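Local coordinates for protein ochratoxinase (Aspergillus niger, PDB 4C65) that uses zinc to hydrolyse the amide bond of the mycotoxin ochratoxin A, releasing phenylalanine and ochratoxin alpha, and acts as a carboxypeptidase that favours C-terminal aromatic residues, at residues M167-P171 with G172-A176; V192-Q195 with I196-G199. One frame throughout, in Å; residues are numbered along the deposited sequence.

Interaction 1. Residues M167-P171 with G172-A176; sequences MNPRP and GYWGA
The indole of W174 carries P169 on one face: P169 CA stands 3.7 Å from the centroid of the five-membered ring, 14° off its normal, a CH-pi contact, while P169 CB reaches the six-membered ring near CZ3. R170 N lies over the same face toward the rim. At the indole edge NE1 gives M167 O a bent hydrogen bond (3.1 Å) from above the carbonyl plane, and the guanidinium of R170 meets CD1. The two planes are perpendicular, so W174 CD1 points at one guanidinium face, 3.6 Å above it. W174 CG is anti to the backbone N (chi1 179°), which sends the ring back over P169. In its own plane the guanidinium serves the chain reversal: R170 NH1 bonds to P171 O (3.0 Å) and to G172 O (3.2 Å), the latter from well above the carbonyl plane. Its NH2 bonds to G162 O, in the helix that precedes the loop. A water accepts from the backbone N-H of W174 and donates to R170 O at 2.7 Å. G172 has a phi of 100°, a backbone shape that suits glycine beside P171 O. Y173 opens a type II turn, and its ring meets H89 of a second subunit. Arginine, indole N-H and water thus satisfy four backbone carbonyls of a loop lacking helix or strand, consistent with a defined shape for this part of the octamer interface.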
loop_
_atom_site.group_PDB
_atom_site.type_symbol
_atom_site.label_atom_id
_atom_site.label_comp_id
_atom_site.label_asym_id
_atom_site.label_seq_id
_atom_site.Cartn_x
_atom_site.Cartn_y
_atom_site.Cartn_z
ATOM N N MET A 167 -4.671 12.081 1.917
ATOM C CA MET A 167 -3.817 11.277 1.036
ATOM C C MET A 167 -4.293 9.814 1.113
ATOM O O MET A 167 -5.108 9.457 1.991
ATOM C CB MET A 167 -2.349 11.358 1.494
ATOM C CG MET A 167 -2.044 10.576 2.795
ATOM S SD MET A 167 -2.725 11.301 4.334
ATOM C CE MET A 167 -1.633 12.709 4.522
ATOM N N ASN A 168 -3.759 8.978 0.231
ATOM C CA ASN A 168 -4.005 7.531 0.270
ATOM C C ASN A 168 -5.461 7.115 0.226
ATOM O O ASN A 168 -5.950 6.482 1.142
ATOM C CB ASN A 168 -3.338 6.897 1.486
ATOM C CG ASN A 168 -1.829 7.064 1.443
ATOM O OD1 ASN A 168 -1.295 7.952 0.756
ATOM N ND2 ASN A 168 -1.124 6.220 2.195
ATOM N N PRO A 169 -6.144 7.471 -0.849
ATOM C CA PRO A 169 -7.462 6.950 -1.031
ATOM C C PRO A 169 -7.488 5.417 -0.963
ATOM O O PRO A 169 -6.555 4.742 -1.404
ATOM C CB PRO A 169 -7.856 7.477 -2.423
ATOM C CG PRO A 169 -6.589 7.794 -3.100
ATOM C CD PRO A 169 -5.700 8.266 -1.998
ATOM N N ARG A 170 -8.578 4.873 -0.444
ATOM C CA ARG A 170 -8.668 3.451 -0.138
ATOM C C ARG A 170 -10.132 3.105 0.057
ATOM O O ARG A 170 -10.949 3.999 0.228
ATOM C CB ARG A 170 -7.927 3.178 1.168
ATOM C CG ARG A 170 -8.308 4.183 2.269
ATOM C CD ARG A 170 -8.059 3.663 3.679
ATOM N NE ARG A 170 -8.340 4.721 4.637
ATOM C CZ ARG A 170 -9.541 5.029 5.115
ATOM N NH1 ARG A 170 -10.620 4.341 4.768
ATOM N NH2 ARG A 170 -9.665 6.036 5.973
ATOM N N PRO A 171 -10.467 1.811 0.078
ATOM C CA PRO A 171 -11.791 1.419 0.517
ATOM C C PRO A 171 -12.047 1.843 1.961
ATOM O O PRO A 171 -11.104 2.180 2.686
ATOM C CB PRO A 171 -11.766 -0.110 0.427
ATOM C CG PRO A 171 -10.663 -0.447 -0.496
ATOM C CD PRO A 171 -9.660 0.668 -0.378
ATOM N N GLY A 172 -13.312 1.857 2.356
ATOM C CA GLY A 172 -13.703 2.092 3.748
ATOM C C GLY A 172 -14.154 3.508 4.021
ATOM O O GLY A 172 -13.813 4.109 5.031
ATOM N N TYR A 173 -14.956 4.044 3.120
ATOM C CA TYR A 173 -15.596 5.358 3.333
ATOM C C TYR A 173 -14.545 6.430 3.628
ATOM O O TYR A 173 -14.703 7.245 4.526
ATOM C CB TYR A 173 -16.703 5.248 4.411
ATOM C CG TYR A 173 -17.681 4.151 4.055
ATOM C CD1 TYR A 173 -18.582 4.316 3.007
ATOM C CD2 TYR A 173 -17.673 2.929 4.730
ATOM C CE1 TYR A 173 -19.445 3.306 2.648
ATOM C CE2 TYR A 173 -18.548 1.908 4.382
ATOM C CZ TYR A 173 -19.419 2.082 3.329
ATOM O OH TYR A 173 -20.307 1.078 2.946
ATOM N N TRP A 174 -13.468 6.381 2.854
ATOM C CA TRP A 174 -12.383 7.348 2.950
ATOM C C TRP A 174 -12.941 8.731 2.678
ATOM O O TRP A 174 -13.798 8.891 1.817
ATOM C CB TRP A 174 -11.306 6.984 1.917
ATOM C CG TRP A 174 -10.106 7.882 1.845
ATOM C CD1 TRP A 174 -8.995 7.840 2.636
ATOM C CD2 TRP A 174 -9.892 8.939 0.914
ATOM N NE1 TRP A 174 -8.106 8.800 2.254
ATOM C CE2 TRP A 174 -8.628 9.491 1.195
ATOM C CE3 TRP A 174 -10.633 9.455 -0.136
ATOM C CZ2 TRP A 174 -8.097 10.514 0.465
ATOM C CZ3 TRP A 174 -10.102 10.490 -0.866
ATOM C CH2 TRP A 174 -8.849 11.018 -0.555
ATOM N N GLY A 175 -12.492 9.710 3.443
ATOM C CA GLY A 175 -12.928 11.080 3.267
ATOM C C GLY A 175 -14.308 11.380 3.845
ATOM O O GLY A 175 -14.842 12.461 3.595
ATOM N N ALA A 176 -14.875 10.452 4.635
ATOM C CA ALA A 176 -16.215 10.668 5.202
ATOM C C ALA A 176 -16.336 10.318 6.672
ATOM O O ALA A 176 -17.141 9.479 7.070
ATOM C CB ALA A 176 -17.239 9.933 4.396
HETATM O O HOH W 1 -13.570 4.682 0.409
#

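Interaction 2. Residues V192-Q195 with I196-G199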
loop_
_atom_site.group_PDB
_atom_site.type_symbol
_atom_site.label_atom_id
_atom_site.label_comp_id
_atom_site.label_asym_id
_atom_site.label_seq_id
_atom_site.Cartn_x
_atom_site.Cartn_y
_atom_site.Cartn_z
ATOM N N VAL A 192 -11.503 20.572 1.903
ATOM C CA VAL A 192 -12.764 21.291 1.740
ATOM C C VAL A 192 -13.640 20.560 0.710
ATOM O O VAL A 192 -14.829 20.333 0.938
ATOM C CB VAL A 192 -12.539 22.740 1.292
ATOM C CG1 VAL A 192 -13.875 23.415 0.986
ATOM C CG2 VAL A 192 -11.817 23.525 2.366
ATOM N N ARG A 193 -13.035 20.179 -0.417
ATOM C CA ARG A 193 -13.773 19.542 -1.496
ATOM C C ARG A 193 -14.404 18.219 -1.054
ATOM O O ARG A 193 -15.525 17.911 -1.431
ATOM C CB ARG A 193 -12.865 19.341 -2.691
ATOM C CG ARG A 193 -12.503 20.646 -3.370
ATOM C CD ARG A 193 -11.313 20.511 -4.317
ATOM N NE ARG A 193 -10.894 21.832 -4.794
ATOM C CZ ARG A 193 -9.990 22.051 -5.741
ATOM N NH1 ARG A 193 -9.409 21.058 -6.362
ATOM N NH2 ARG A 193 -9.710 23.284 -6.092
ATOM N N LEU A 194 -13.719 17.463 -0.208
ATOM C CA LEU A 194 -14.276 16.209 0.276
ATOM C C LEU A 194 -15.518 16.422 1.147
ATOM O O LEU A 194 -16.403 15.566 1.195
ATOM C CB LEU A 194 -13.240 15.436 1.062
ATOM C CG LEU A 194 -12.142 14.718 0.277
ATOM C CD1 LEU A 194 -11.025 14.312 1.222
ATOM C CD2 LEU A 194 -12.683 13.488 -0.425
ATOM N N GLN A 195 -15.624 17.562 1.825
ATOM C CA GLN A 195 -16.838 17.820 2.602
ATOM C C GLN A 195 -17.967 18.225 1.676
ATOM O O GLN A 195 -19.097 17.739 1.812
ATOM C CB GLN A 195 -16.605 18.894 3.663
ATOM C CG GLN A 195 -15.396 18.656 4.547
ATOM C CD GLN A 195 -15.110 17.185 4.795
ATOM O OE1 GLN A 195 -15.985 16.424 5.210
ATOM N NE2 GLN A 195 -13.836 16.797 4.625
ATOM N N ILE A 196 -17.681 19.106 0.722
ATOM C CA ILE A 196 -18.700 19.485 -0.273
ATOM C C ILE A 196 -19.212 18.217 -0.962
ATOM O O ILE A 196 -20.407 18.086 -1.213
ATOM C CB ILE A 196 -18.146 20.424 -1.346
ATOM C CG1 ILE A 196 -17.643 21.736 -0.730
ATOM C CG2 ILE A 196 -19.197 20.703 -2.396
ATOM C CD1 ILE A 196 -18.737 22.611 -0.160
ATOM N N ARG A 197 -18.288 17.305 -1.264
ATOM C CA ARG A 197 -18.628 16.016 -1.881
ATOM C C ARG A 197 -19.751 15.279 -1.154
ATOM O O ARG A 197 -20.628 14.719 -1.811
ATOM C CB ARG A 197 -17.425 15.105 -1.954
ATOM C CG ARG A 197 -17.596 13.909 -2.873
ATOM C CD ARG A 197 -16.305 13.126 -2.935
ATOM N NE ARG A 197 -16.366 12.135 -3.977
ATOM C CZ ARG A 197 -17.041 11.000 -3.917
ATOM N NH1 ARG A 197 -17.632 10.599 -2.806
ATOM N NH2 ARG A 197 -17.070 10.245 -4.976
ATOM N N ARG A 198 -19.726 15.315 0.189
ATOM C CA ARG A 198 -20.750 14.632 1.030
ATOM C C ARG A 198 -22.003 15.476 1.164
ATOM O O ARG A 198 -22.998 15.017 1.689
ATOM C CB ARG A 198 -20.192 14.088 2.409
ATOM C CG ARG A 198 -18.763 14.422 2.570
ATOM C CD ARG A 198 -18.114 13.935 3.800
ATOM N NE ARG A 198 -18.839 13.423 4.940
ATOM C CZ ARG A 198 -18.309 13.383 6.154
ATOM N NH1 ARG A 198 -17.077 13.840 6.379
ATOM N NH2 ARG A 198 -18.984 12.881 7.165
ATOM N N GLY A 199 -22.002 16.693 0.627
ATOM C CA GLY A 199 -23.165 17.576 0.720
ATOM C C GLY A 199 -23.066 18.653 1.783
ATOM O O GLY A 199 -24.075 19.256 2.156
#
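Two bent side chains meet here: Q195, with CG anti to its carbonyl carbon (chi1 -51°) and a further bend at chi2, and R198, whose nearly eclipsed chi1 of 2° and bent chi3 bring its guanidinium alongside the amide. R198 NH1 then reaches Q195 OE1 at 3.0 Å in a weak hydrogen bond, with the flat groups turned 72° apart. Each end has other partners: Q195 OE1 accepts from A141 N, Q195 NE2 donates to A191 O one turn back, and R198 pairs through NE with E121 and through NH1 with G177 O. Beneath them the helix 185-198 comes to its end. I196 N bonds to V192 O (3.1 Å) almost straight, and R197 N to R193 O (2.8 Å). R198 N is shared between two weak bonds, to L194 O and Q195 O, and G199 N bonds to I196 O at 2.8 Å. With its positive phi, G199 completes a Schellman motif and turns the chain out of the helix. I196 CG1 rests against V192 O, while R197 CB lies 3.3 Å from L194 O. From another flank R193 and R197 extend to a neighbouring subunit, forming salt bridges with its D183 and E227, and with its D151, respectively. The side chain of Q195 is about 8 Å from that of the zinc ligand K204. OE1 takes two N-H groups, the one from R198 weak, and NE2 gives one to A191 O, so both ends of the amide are engaged and its rotation is fixed; the salt bridge to E121 probably balances the charge of R198.

Overall arrangement
From the N terminus, the chain leaves helix 157-164 and at once makes interaction 1, a turn closed within ten residues before strand 179-181. It then enters helix 185-198, whose C-terminal turns form interaction 2 just ahead of strand 203-206. The two contacts follow in series, neither nesting nor crossing, with centres 13 Å apart. They touch in space: W174 CZ3 packs on L194 CD2 at 4.0 Å, and A176 CA lies 3.5 Å from R198 NH1. The surface loop is thereby laid against a helix of the TIM-barrel domain, and both contacts also reach the same neighbouring subunit, tying barrel and octamer interface together.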